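Side-chain contacts in coat protein (PDB 4DOX), which forms the capsid of the flexible filamentous papaya mosaic virus, where it probably packs side by side with its copies around the viral RNA: residues V64-D69 against T76-P81; S130-S135 against I169-N174; K137-D142 against Q165-A170; G146-A151 against R161-E166. All blocks are in the same frame, centred on the assembly; numbering follows the deposited sequence.

Interaction 1: V64-D69 against T76-P81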
loop_
_atom_site.group_PDB
_atom_site.type_symbol
_atom_site.label_atom_id
_atom_site.label_comp_id
_atom_site.label_asym_id
_atom_site.label_seq_id
_atom_site.Cartn_x
_atom_site.Cartn_y
_atom_site.Cartn_z
ATOM N N VAL A 64 5.208 0.940 5.621
ATOM C CA VAL A 64 5.370 0.994 4.160
ATOM C C VAL A 64 6.827 1.122 3.735
ATOM O O VAL A 64 7.282 0.417 2.822
ATOM C CB VAL A 64 4.531 2.119 3.528
ATOM C CG1 VAL A 64 4.627 2.042 2.030
ATOM C CG2 VAL A 64 3.073 2.011 4.025
ATOM N N ASN A 65 7.559 2.017 4.387
ATOM C CA ASN A 65 8.967 2.149 4.132
ATOM C C ASN A 65 9.673 0.826 4.339
ATOM O O ASN A 65 10.513 0.435 3.551
ATOM C CB ASN A 65 9.575 3.164 5.094
ATOM C CG ASN A 65 10.995 3.619 4.670
ATOM O OD1 ASN A 65 11.219 4.108 3.541
ATOM N ND2 ASN A 65 11.940 3.482 5.585
ATOM N N PHE A 66 9.337 0.127 5.417
ATOM C CA PHE A 66 10.062 -1.087 5.761
ATOM C C PHE A 66 9.863 -2.070 4.618
ATOM O O PHE A 66 10.814 -2.738 4.207
ATOM C CB PHE A 66 9.563 -1.704 7.076
ATOM C CG PHE A 66 10.140 -3.067 7.327
ATOM C CD1 PHE A 66 11.324 -3.215 8.044
ATOM C CD2 PHE A 66 9.543 -4.206 6.776
ATOM C CE1 PHE A 66 11.881 -4.490 8.229
ATOM C CE2 PHE A 66 10.081 -5.465 6.966
ATOM C CZ PHE A 66 11.259 -5.614 7.668
ATOM N N CYS A 67 8.628 -2.128 4.097
ATOM C CA CYS A 67 8.262 -3.052 3.000
ATOM C C CYS A 67 8.864 -2.667 1.664
ATOM O O CYS A 67 9.186 -3.556 0.844
ATOM C CB CYS A 67 6.757 -3.204 2.894
ATOM S SG CYS A 67 6.151 -4.129 4.334
ATOM N N TYR A 68 9.058 -1.355 1.471
ATOM C CA TYR A 68 9.800 -0.830 0.324
ATOM C C TYR A 68 11.185 -1.479 0.190
ATOM O O TYR A 68 11.613 -1.763 -0.947
ATOM C CB TYR A 68 9.910 0.691 0.408
ATOM C CG TYR A 68 10.566 1.368 -0.778
ATOM C CD1 TYR A 68 9.788 1.852 -1.837
ATOM C CD2 TYR A 68 11.950 1.560 -0.817
ATOM C CE1 TYR A 68 10.371 2.513 -2.928
ATOM C CE2 TYR A 68 12.559 2.206 -1.883
ATOM C CZ TYR A 68 11.783 2.697 -2.960
ATOM O OH TYR A 68 12.397 3.345 -4.066
ATOM N N ASP A 69 11.868 -1.740 1.326
ATOM C CA ASP A 69 13.204 -2.414 1.305
ATOM C C ASP A 69 13.071 -3.945 1.356
ATOM O O ASP A 69 13.712 -4.675 0.593
ATOM C CB ASP A 69 14.164 -1.870 2.392
ATOM C CG ASP A 69 14.463 -0.353 2.220
ATOM O OD1 ASP A 69 14.934 0.037 1.117
ATOM O OD2 ASP A 69 14.203 0.469 3.172
ATOM N N THR A 76 6.957 -12.211 4.853
ATOM C CA THR A 76 8.033 -11.268 5.193
ATOM C C THR A 76 8.119 -11.118 6.717
ATOM O O THR A 76 7.100 -10.955 7.380
ATOM C CB THR A 76 7.762 -9.850 4.577
ATOM O OG1 THR A 76 8.049 -9.860 3.176
ATOM C CG2 THR A 76 8.628 -8.805 5.217
ATOM N N THR A 77 9.332 -11.173 7.262
ATOM C CA THR A 77 9.576 -10.892 8.683
ATOM C C THR A 77 9.766 -9.411 8.936
ATOM O O THR A 77 10.781 -8.827 8.587
ATOM C CB THR A 77 10.805 -11.650 9.173
ATOM O OG1 THR A 77 10.757 -12.945 8.581
ATOM C CG2 THR A 77 10.841 -11.767 10.716
ATOM N N VAL A 78 8.760 -8.826 9.550
ATOM C CA VAL A 78 8.790 -7.430 9.921
ATOM C C VAL A 78 9.550 -7.222 11.251
ATOM O O VAL A 78 9.186 -7.835 12.300
ATOM C CB VAL A 78 7.350 -6.840 9.935
ATOM C CG1 VAL A 78 7.395 -5.370 10.227
ATOM C CG2 VAL A 78 6.718 -7.047 8.558
ATOM N N THR A 79 10.614 -6.398 11.210
ATOM C CA THR A 79 11.422 -6.142 12.426
ATOM C C THR A 79 11.573 -4.648 12.770
ATOM O O THR A 79 11.270 -3.762 11.954
ATOM C CB THR A 79 12.859 -6.690 12.291
ATOM O OG1 THR A 79 13.550 -5.919 11.284
ATOM C CG2 THR A 79 12.859 -8.160 11.924
ATOM N N GLY A 80 12.095 -4.377 13.959
ATOM C CA GLY A 80 12.385 -3.004 14.331
ATOM C C GLY A 80 11.223 -2.195 14.907
ATOM O O GLY A 80 10.039 -2.556 14.746
ATOM N N PRO A 81 11.565 -1.090 15.597
ATOM C CA PRO A 81 10.600 -0.236 16.300
ATOM C C PRO A 81 9.877 0.719 15.343
ATOM O O PRO A 81 10.348 0.942 14.228
ATOM C CB PRO A 81 11.492 0.581 17.244
ATOM C CG PRO A 81 12.799 0.714 16.440
ATOM C CD PRO A 81 12.959 -0.611 15.742
#
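The ring of Phe66 meets four successive residues, Thr76 to Thr79. The apolar part comes first. One ring face lies under Val78 CG1, which stands over the rim and not the middle. The other methyl, Val78 CG2, is 4.0 Å from Phe66 CE2, and Val78 CA is 3.8 Å from the same carbon. Thr76 CG2 comes in at the ring edge, 4.0 Å from Phe66 CE2. The Phe66 CG is anti to the backbone N (chi1 171°), which sends the ring out from the helix toward the extended loop.

This is a helix-to-loop contact of an all-helical coat protein. Helix 56-70 ends, the chain turns back, and residues 76-81 pass beside the helix before helix 89-98. Leu89 of that next helix also touches both Phe66 and Val78.

The polar part is made with backbone and hydroxyl atoms. Thr77 O sits near the ring plane at the edge, 3.4 Å from Phe66 CZ. Thr79 N is 3.7 Å from Phe66 CZ and approaches obliquely. The Thr79 side chain crosses that of Phe66 at about a right angle, with Thr79 OG1 3.8 Å from Phe66 CE1.

Interaction 2: S130-S135 against I169-N174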
loop_
_atom_site.group_PDB
_atom_site.type_symbol
_atom_site.label_atom_id
_atom_site.label_comp_id
_atom_site.label_asym_id
_atom_site.label_seq_id
_atom_site.Cartn_x
_atom_site.Cartn_y
_atom_site.Cartn_z
ATOM N N SER A 130 18.000 -8.458 -6.130
ATOM C CA SER A 130 16.881 -8.836 -7.015
ATOM C C SER A 130 17.369 -8.644 -8.455
ATOM O O SER A 130 18.563 -8.375 -8.704
ATOM C CB SER A 130 15.621 -8.025 -6.729
ATOM O OG SER A 130 15.299 -8.002 -5.342
ATOM N N GLY A 131 16.532 -8.782 -9.451
ATOM C CA GLY A 131 17.211 -8.811 -10.750
ATOM C C GLY A 131 17.670 -7.529 -11.436
ATOM O O GLY A 131 17.941 -7.572 -12.639
ATOM N N TYR A 132 17.759 -6.395 -10.731
ATOM C CA TYR A 132 17.517 -5.121 -11.441
ATOM C C TYR A 132 18.719 -4.405 -11.965
ATOM O O TYR A 132 19.759 -4.380 -11.322
ATOM C CB TYR A 132 16.686 -4.151 -10.600
ATOM C CG TYR A 132 15.215 -4.485 -10.453
ATOM C CD1 TYR A 132 14.235 -3.636 -10.951
ATOM C CD2 TYR A 132 14.800 -5.622 -9.763
ATOM C CE1 TYR A 132 12.850 -3.933 -10.792
ATOM C CE2 TYR A 132 13.441 -5.927 -9.583
ATOM C CZ TYR A 132 12.472 -5.091 -10.099
ATOM O OH TYR A 132 11.139 -5.429 -9.930
ATOM N N LYS A 133 18.560 -3.811 -13.139
ATOM C CA LYS A 133 19.593 -2.959 -13.718
ATOM C C LYS A 133 19.586 -1.691 -12.925
ATOM O O LYS A 133 18.579 -1.324 -12.397
ATOM C CB LYS A 133 19.320 -2.641 -15.199
ATOM C CG LYS A 133 19.779 -3.704 -16.199
ATOM C CD LYS A 133 18.815 -3.829 -17.432
ATOM C CE LYS A 133 19.233 -2.991 -18.672
ATOM N NZ LYS A 133 18.069 -2.629 -19.555
ATOM N N PRO A 134 20.711 -1.003 -12.852
ATOM C CA PRO A 134 20.776 0.219 -12.061
ATOM C C PRO A 134 19.782 1.257 -12.543
ATOM O O PRO A 134 19.318 2.062 -11.750
ATOM C CB PRO A 134 22.211 0.691 -12.276
ATOM C CG PRO A 134 22.959 -0.532 -12.563
ATOM C CD PRO A 134 22.048 -1.504 -13.213
ATOM N N SER A 135 19.475 1.263 -13.829
ATOM C CA SER A 135 18.489 2.183 -14.362
ATOM C C SER A 135 17.014 1.811 -14.061
ATOM O O SER A 135 16.144 2.610 -14.275
ATOM C CB SER A 135 18.729 2.372 -15.851
ATOM O OG SER A 135 19.427 1.260 -16.358
ATOM N N ILE A 169 8.487 -1.803 -17.180
ATOM C CA ILE A 169 8.826 -3.095 -17.761
ATOM C C ILE A 169 9.624 -3.923 -16.788
ATOM O O ILE A 169 9.359 -5.116 -16.641
ATOM C CB ILE A 169 9.555 -2.958 -19.144
ATOM C CG1 ILE A 169 8.515 -2.938 -20.251
ATOM C CG2 ILE A 169 10.556 -4.114 -19.426
ATOM C CD1 ILE A 169 8.897 -2.063 -21.426
ATOM N N ALA A 170 10.588 -3.303 -16.111
ATOM C CA ALA A 170 11.491 -4.073 -15.262
ATOM C C ALA A 170 10.729 -4.749 -14.142
ATOM O O ALA A 170 11.143 -5.819 -13.702
ATOM C CB ALA A 170 12.631 -3.213 -14.712
ATOM N N ASN A 171 9.618 -4.149 -13.702
ATOM C CA ASN A 171 8.907 -4.645 -12.533
ATOM C C ASN A 171 7.880 -5.679 -12.938
ATOM O O ASN A 171 7.642 -6.633 -12.205
ATOM C CB ASN A 171 8.262 -3.490 -11.743
ATOM C CG ASN A 171 7.497 -3.966 -10.459
ATOM O OD1 ASN A 171 8.095 -4.190 -9.394
ATOM N ND2 ASN A 171 6.172 -4.074 -10.571
ATOM N N ALA A 172 7.274 -5.469 -14.105
ATOM C CA ALA A 172 6.378 -6.434 -14.746
ATOM C C ALA A 172 7.100 -7.750 -15.041
ATOM O O ALA A 172 6.570 -8.825 -14.748
ATOM C CB ALA A 172 5.818 -5.851 -16.030
ATOM N N THR A 173 8.319 -7.654 -15.595
ATOM C CA THR A 173 9.140 -8.840 -15.934
ATOM C C THR A 173 9.800 -9.456 -14.700
ATOM O O THR A 173 10.737 -10.238 -14.806
ATOM C CB THR A 173 10.190 -8.583 -17.061
ATOM O OG1 THR A 173 11.006 -7.467 -16.707
ATOM C CG2 THR A 173 9.496 -8.303 -18.401
ATOM N N ASN A 174 9.272 -9.123 -13.534
ATOM C CA ASN A 174 9.655 -9.783 -12.310
ATOM C C ASN A 174 8.438 -10.494 -11.697
ATOM O O ASN A 174 8.225 -10.458 -10.486
ATOM C CB ASN A 174 10.266 -8.763 -11.356
ATOM C CG ASN A 174 11.710 -9.095 -10.997
ATOM O OD1 ASN A 174 12.619 -9.146 -11.875
ATOM N ND2 ASN A 174 11.941 -9.314 -9.694
#
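Tyr132 reaches from an extended loop to the C-terminal end of helix 165-172, where it meets Ala170, Asn171 and Asn174. Its CG is anti to the carbonyl carbon and beside the backbone N (chi1 -73°). This swings the ring off the loop and carries the hydroxyl over the last turn of the helix. Ala170 CB sits beside the CD1-CE1 side of the ring, 4.0 Å from Tyr132 CE1. The backbone of the same residue is also near, Ala170 O being 3.9 Å from Tyr132 CZ.

The hydroxyl end lies beside Asn171, with Tyr132 OH 3.5 Å from Asn171 CA. Asn171 CB is 3.9 Å from Tyr132 OH. Asn174 comes from the far end of the segment, past Thr173, where the chain leaves helical angles. The Asn174 amide is inclined to the ring, the two planes 52° apart, and Asn174 ND2 lies 3.7 Å from Tyr132 CE2. Asn174 CB is also close to the hydroxyl, 3.7 Å from Tyr132 OH.

Ala139 and Ala140 of the following loop also touch the ring. The chemistry is thus mainly van der Waals contact. A buried tyrosine ring is wedged among small alanines, and its hydroxyl lies against Asn171 CA and CB and Asn174 CB. This implies that the ring is placed mainly by packing against the end of the helix.

Interaction 3: K137-D142 against Q165-A170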
loop_
_atom_site.group_PDB
_atom_site.type_symbol
_atom_site.label_atom_id
_atom_site.label_comp_id
_atom_site.label_asym_id
_atom_site.label_seq_id
_atom_site.Cartn_x
_atom_site.Cartn_y
_atom_site.Cartn_z
ATOM N N LYS A 137 16.218 0.540 -11.014
ATOM C CA LYS A 137 16.392 0.411 -9.587
ATOM C C LYS A 137 15.194 0.760 -8.716
ATOM O O LYS A 137 14.909 0.086 -7.734
ATOM C CB LYS A 137 17.335 1.502 -9.242
ATOM C CG LYS A 137 18.630 1.138 -8.876
ATOM C CD LYS A 137 18.994 2.092 -7.817
ATOM C CE LYS A 137 19.627 3.322 -8.301
ATOM N NZ LYS A 137 20.935 2.944 -8.797
ATOM N N PHE A 138 14.549 1.873 -9.066
ATOM C CA PHE A 138 13.502 2.494 -8.285
ATOM C C PHE A 138 12.182 1.795 -8.484
ATOM O O PHE A 138 11.191 2.165 -7.899
ATOM C CB PHE A 138 13.450 3.992 -8.574
ATOM C CG PHE A 138 14.584 4.728 -7.971
ATOM C CD1 PHE A 138 15.633 5.226 -8.749
ATOM C CD2 PHE A 138 14.653 4.859 -6.595
ATOM C CE1 PHE A 138 16.709 5.872 -8.149
ATOM C CE2 PHE A 138 15.717 5.493 -5.995
ATOM C CZ PHE A 138 16.746 6.008 -6.773
ATOM N N ALA A 139 12.218 0.750 -9.300
ATOM C CA ALA A 139 11.090 -0.113 -9.572
ATOM C C ALA A 139 11.136 -1.389 -8.716
ATOM O O ALA A 139 10.217 -2.194 -8.745
ATOM C CB ALA A 139 11.102 -0.462 -11.016
ATOM N N ALA A 140 12.221 -1.575 -7.960
ATOM C CA ALA A 140 12.477 -2.909 -7.339
ATOM C C ALA A 140 11.789 -3.080 -5.968
ATOM O O ALA A 140 12.428 -3.486 -4.976
ATOM C CB ALA A 140 13.984 -3.245 -7.283
ATOM N N PHE A 141 10.511 -2.719 -5.915
ATOM C CA PHE A 141 9.707 -3.072 -4.771
ATOM C C PHE A 141 8.456 -3.758 -5.226
ATOM O O PHE A 141 7.973 -3.525 -6.361
ATOM C CB PHE A 141 9.433 -1.907 -3.810
ATOM C CG PHE A 141 8.737 -0.713 -4.412
ATOM C CD1 PHE A 141 7.456 -0.356 -3.981
ATOM C CD2 PHE A 141 9.392 0.130 -5.337
ATOM C CE1 PHE A 141 6.808 0.788 -4.536
ATOM C CE2 PHE A 141 8.760 1.252 -5.867
ATOM C CZ PHE A 141 7.478 1.588 -5.468
ATOM N N ASP A 142 7.937 -4.632 -4.362
ATOM C CA ASP A 142 6.868 -5.508 -4.778
ATOM C C ASP A 142 5.469 -4.921 -4.786
ATOM O O ASP A 142 4.517 -5.664 -4.995
ATOM C CB ASP A 142 6.904 -6.838 -4.025
ATOM C CG ASP A 142 6.569 -6.705 -2.544
ATOM O OD1 ASP A 142 6.031 -5.662 -2.107
ATOM O OD2 ASP A 142 6.830 -7.678 -1.807
ATOM N N GLN A 165 9.226 3.962 -18.727
ATOM C CA GLN A 165 8.802 2.692 -19.351
ATOM C C GLN A 165 9.777 1.549 -18.964
ATOM O O GLN A 165 9.334 0.428 -18.709
ATOM C CB GLN A 165 8.656 2.859 -20.884
ATOM C CG GLN A 165 8.050 1.672 -21.676
ATOM C CD GLN A 165 6.595 1.300 -21.297
ATOM O OE1 GLN A 165 5.856 2.071 -20.669
ATOM N NE2 GLN A 165 6.188 0.095 -21.685
ATOM N N GLU A 166 11.079 1.839 -18.882
ATOM C CA GLU A 166 12.052 0.858 -18.414
ATOM C C GLU A 166 11.729 0.361 -16.998
ATOM O O GLU A 166 11.742 -0.838 -16.730
ATOM C CB GLU A 166 13.488 1.384 -18.483
ATOM C CG GLU A 166 14.489 0.325 -18.075
ATOM C CD GLU A 166 15.904 0.837 -17.898
ATOM O OE1 GLU A 166 16.097 2.069 -17.982
ATOM O OE2 GLU A 166 16.827 0.006 -17.676
ATOM N N GLU A 167 11.446 1.288 -16.092
ATOM C CA GLU A 167 10.971 0.930 -14.753
ATOM C C GLU A 167 9.700 0.085 -14.789
ATOM O O GLU A 167 9.657 -0.954 -14.122
ATOM C CB GLU A 167 10.822 2.157 -13.854
ATOM C CG GLU A 167 12.165 2.719 -13.415
ATOM C CD GLU A 167 12.084 4.151 -12.911
ATOM O OE1 GLU A 167 11.110 4.864 -13.232
ATOM O OE2 GLU A 167 13.010 4.585 -12.209
ATOM N N ARG A 168 8.687 0.496 -15.566
ATOM C CA ARG A 168 7.415 -0.266 -15.645
ATOM C C ARG A 168 7.704 -1.685 -16.107
ATOM O O ARG A 168 7.269 -2.642 -15.474
ATOM C CB ARG A 168 6.346 0.401 -16.545
ATOM C CG ARG A 168 5.766 1.721 -15.961
ATOM C CD ARG A 168 4.460 2.260 -16.615
ATOM N NE ARG A 168 4.804 3.170 -17.698
ATOM C CZ ARG A 168 4.842 4.496 -17.620
ATOM N NH1 ARG A 168 4.503 5.132 -16.498
ATOM N NH2 ARG A 168 5.205 5.191 -18.693
ATOM N N ILE A 169 8.487 -1.803 -17.180
ATOM C CA ILE A 169 8.826 -3.095 -17.761
ATOM C C ILE A 169 9.624 -3.923 -16.788
ATOM O O ILE A 169 9.359 -5.116 -16.641
ATOM C CB ILE A 169 9.555 -2.958 -19.144
ATOM C CG1 ILE A 169 8.515 -2.938 -20.251
ATOM C CG2 ILE A 169 10.556 -4.114 -19.426
ATOM C CD1 ILE A 169 8.897 -2.063 -21.426
ATOM N N ALA A 170 10.588 -3.303 -16.111
ATOM C CA ALA A 170 11.491 -4.073 -15.262
ATOM C C ALA A 170 10.729 -4.749 -14.142
ATOM O O ALA A 170 11.143 -5.819 -13.702
ATOM C CB ALA A 170 12.631 -3.213 -14.712
HETATM O O HOH W 1 15.114 3.288 -11.392
#
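Ala139 and Glu167 join a short 3-10 turn to the flank of helix 165-172 in a buried contact. Their CA atoms come to 5.3 Å, which the small alanine side chain allows. Ala139 CB points at the helix and lies 3.5 Å from Glu167 O. It also meets the aliphatic start of the glutamate, 3.9 Å from Glu167 CB.

The rest of the Glu167 chain runs on past Ala139. Its CG is anti to the carbonyl carbon (chi1 -73°), and the chain is extended beyond it (chi2 162°). This brings the carboxylate beside Phe138. Glu167 OE2 lies 3.7 Å from Phe138 CB and sits at the ring edge, near its plane.

A water joins the two segments. It donates to Glu167 OE2 at 2.6 Å and accepts from Phe138 N at 2.8 Å. The other carboxylate oxygen, OE1, is taken by Thr164 N and by a salt bridge to Arg161. The carboxylate is therefore buried but held from several sides, and this would probably favour its charged form.

Trp115 of helix 111-118 also packs on Glu167. Thr164 is the N-cap of helix 165-172. Thr164 OG1 caps the backbone N of Glu167, and Glu167 OE1 accepts from Thr164 N; together they make a capping box, typical of a helix start.

Interaction 4: G146-A151 against R161-E166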
loop_
_atom_site.group_PDB
_atom_site.type_symbol
_atom_site.label_atom_id
_atom_site.label_comp_id
_atom_site.label_asym_id
_atom_site.label_seq_id
_atom_site.Cartn_x
_atom_site.Cartn_y
_atom_site.Cartn_z
ATOM N N GLY A 146 1.314 -0.061 -7.486
ATOM C CA GLY A 146 0.414 0.835 -6.783
ATOM C C GLY A 146 0.698 2.281 -7.127
ATOM O O GLY A 146 -0.175 3.146 -6.915
ATOM N N VAL A 147 1.900 2.554 -7.660
ATOM C CA VAL A 147 2.351 3.949 -7.861
ATOM C C VAL A 147 1.429 4.777 -8.776
ATOM O O VAL A 147 1.108 5.953 -8.490
ATOM C CB VAL A 147 3.792 4.041 -8.366
ATOM C CG1 VAL A 147 4.123 5.463 -8.799
ATOM C CG2 VAL A 147 4.786 3.586 -7.284
ATOM N N GLU A 148 0.999 4.148 -9.868
ATOM C CA GLU A 148 0.152 4.827 -10.818
ATOM C C GLU A 148 -1.304 4.436 -10.659
ATOM O O GLU A 148 -2.092 4.686 -11.557
ATOM C CB GLU A 148 0.646 4.603 -12.250
ATOM C CG GLU A 148 2.042 5.191 -12.522
ATOM C CD GLU A 148 2.559 4.972 -13.978
ATOM O OE1 GLU A 148 2.734 3.810 -14.445
ATOM O OE2 GLU A 148 2.836 5.989 -14.650
ATOM N N ASN A 149 -1.665 3.841 -9.523
ATOM C CA ASN A 149 -3.060 3.580 -9.244
ATOM C C ASN A 149 -3.768 4.835 -8.686
ATOM O O ASN A 149 -3.429 5.332 -7.595
ATOM C CB ASN A 149 -3.167 2.420 -8.284
ATOM C CG ASN A 149 -4.540 1.790 -8.280
ATOM O OD1 ASN A 149 -5.549 2.476 -8.102
ATOM N ND2 ASN A 149 -4.591 0.494 -8.470
ATOM N N PRO A 150 -4.749 5.369 -9.424
ATOM C CA PRO A 150 -5.452 6.592 -8.952
ATOM C C PRO A 150 -6.278 6.427 -7.654
ATOM O O PRO A 150 -6.616 7.426 -7.007
ATOM C CB PRO A 150 -6.369 6.935 -10.127
ATOM C CG PRO A 150 -6.545 5.607 -10.867
ATOM C CD PRO A 150 -5.278 4.858 -10.705
ATOM N N ALA A 151 -6.612 5.186 -7.293
ATOM C CA ALA A 151 -7.353 4.873 -6.061
ATOM C C ALA A 151 -6.393 4.734 -4.835
ATOM O O ALA A 151 -6.809 4.895 -3.674
ATOM C CB ALA A 151 -8.174 3.619 -6.261
ATOM N N ARG A 161 7.786 12.461 -10.326
ATOM C CA ARG A 161 7.849 12.148 -11.762
ATOM C C ARG A 161 7.006 10.875 -11.972
ATOM O O ARG A 161 6.625 10.199 -10.993
ATOM C CB ARG A 161 9.287 11.989 -12.275
ATOM C CG ARG A 161 10.030 10.803 -11.712
ATOM C CD ARG A 161 11.374 10.587 -12.414
ATOM N NE ARG A 161 12.227 9.574 -11.770
ATOM C CZ ARG A 161 12.127 8.251 -11.947
ATOM N NH1 ARG A 161 11.188 7.725 -12.750
ATOM N NH2 ARG A 161 12.978 7.447 -11.319
ATOM N N SER A 162 6.678 10.578 -13.225
ATOM C CA SER A 162 6.164 9.262 -13.577
ATOM C C SER A 162 7.272 8.241 -13.579
ATOM O O SER A 162 8.457 8.605 -13.710
ATOM C CB SER A 162 5.524 9.304 -14.958
ATOM O OG SER A 162 4.135 9.483 -14.759
ATOM N N PRO A 163 6.912 6.952 -13.449
ATOM C CA PRO A 163 7.935 5.944 -13.731
ATOM C C PRO A 163 8.352 6.008 -15.201
ATOM O O PRO A 163 7.578 6.465 -16.019
ATOM C CB PRO A 163 7.247 4.617 -13.407
ATOM C CG PRO A 163 5.997 4.931 -12.796
ATOM C CD PRO A 163 5.737 6.390 -12.777
ATOM N N THR A 164 9.576 5.584 -15.527
ATOM C CA THR A 164 9.983 5.407 -16.932
ATOM C C THR A 164 9.446 4.078 -17.421
ATOM O O THR A 164 9.217 3.172 -16.620
ATOM C CB THR A 164 11.498 5.427 -17.085
ATOM O OG1 THR A 164 12.057 4.302 -16.409
ATOM C CG2 THR A 164 12.075 6.698 -16.465
ATOM N N GLN A 165 9.226 3.962 -18.727
ATOM C CA GLN A 165 8.802 2.692 -19.351
ATOM C C GLN A 165 9.777 1.549 -18.964
ATOM O O GLN A 165 9.334 0.428 -18.709
ATOM C CB GLN A 165 8.656 2.859 -20.884
ATOM C CG GLN A 165 8.050 1.672 -21.676
ATOM C CD GLN A 165 6.595 1.300 -21.297
ATOM O OE1 GLN A 165 5.856 2.071 -20.669
ATOM N NE2 GLN A 165 6.188 0.095 -21.685
ATOM N N GLU A 166 11.079 1.839 -18.882
ATOM C CA GLU A 166 12.052 0.858 -18.414
ATOM C C GLU A 166 11.729 0.361 -16.998
ATOM O O GLU A 166 11.742 -0.838 -16.730
ATOM C CB GLU A 166 13.488 1.384 -18.483
ATOM C CG GLU A 166 14.489 0.325 -18.075
ATOM C CD GLU A 166 15.904 0.837 -17.898
ATOM O OE1 GLU A 166 16.097 2.069 -17.982
ATOM O OE2 GLU A 166 16.827 0.006 -17.676
#
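Val147 and Pro163 make the apolar pair of this contact. They touch loosely, with Val147 CG1 4.4 Å from Pro163 CD.

Closer packing comes from Glu148, whose stem and carboxylate both meet the proline. The two side chains approach from opposite directions. Pro163 CD is 3.9 Å from Glu148 CG, and Pro163 CG is 3.6 Å from Glu148 CD. Glu148 OE2 lies 3.5 Å from Pro163 CD. Glu148 CG is anti to the carbonyl carbon (chi1 -64°) and the chain is extended beyond it, which points the carboxylate at Pro163 CG and CD.

Polar approach within the contact is sparse. Glu148 OE2 comes to 3.7 Å from Ser162 OG. Its strong partner lies one turn into helix 165-172, where Glu148 OE2 forms a salt bridge with Arg168 NH1.

A local backbone bond shapes the first segment. A type I beta turn runs from Gly146 to Asn149 and carries Val147 and Glu148. It is closed by Asn149 N to Gly146 O at 3.1 Å.

Thr164 is the N-cap of helix 165-172, and the contact lies just ahead of it. Trp115 of helix 111-118 packs on both Val147 and Pro163.

Interactions 2, 3 and 4 all use helix 165-172 and its approach. Interaction 4 lies at its start, interaction 3 along its flank and interaction 2 at its end. The centres of interactions 2 and 3 are about 5 Å apart, and those of 3 and 4 about 10 Å. Interaction 4 is nested in the loop that interaction 2 closes. Glu166 ties interaction 2 to the helix start through Ser135, while the salt bridges of Arg168 to Glu148 and Arg161 to Glu167 link 3 with 4. Interaction 1 stands about 19 Å from interaction 3 between centres, yet they touch where Tyr68 CE1 lies 3.5 Å from Phe141 CD2.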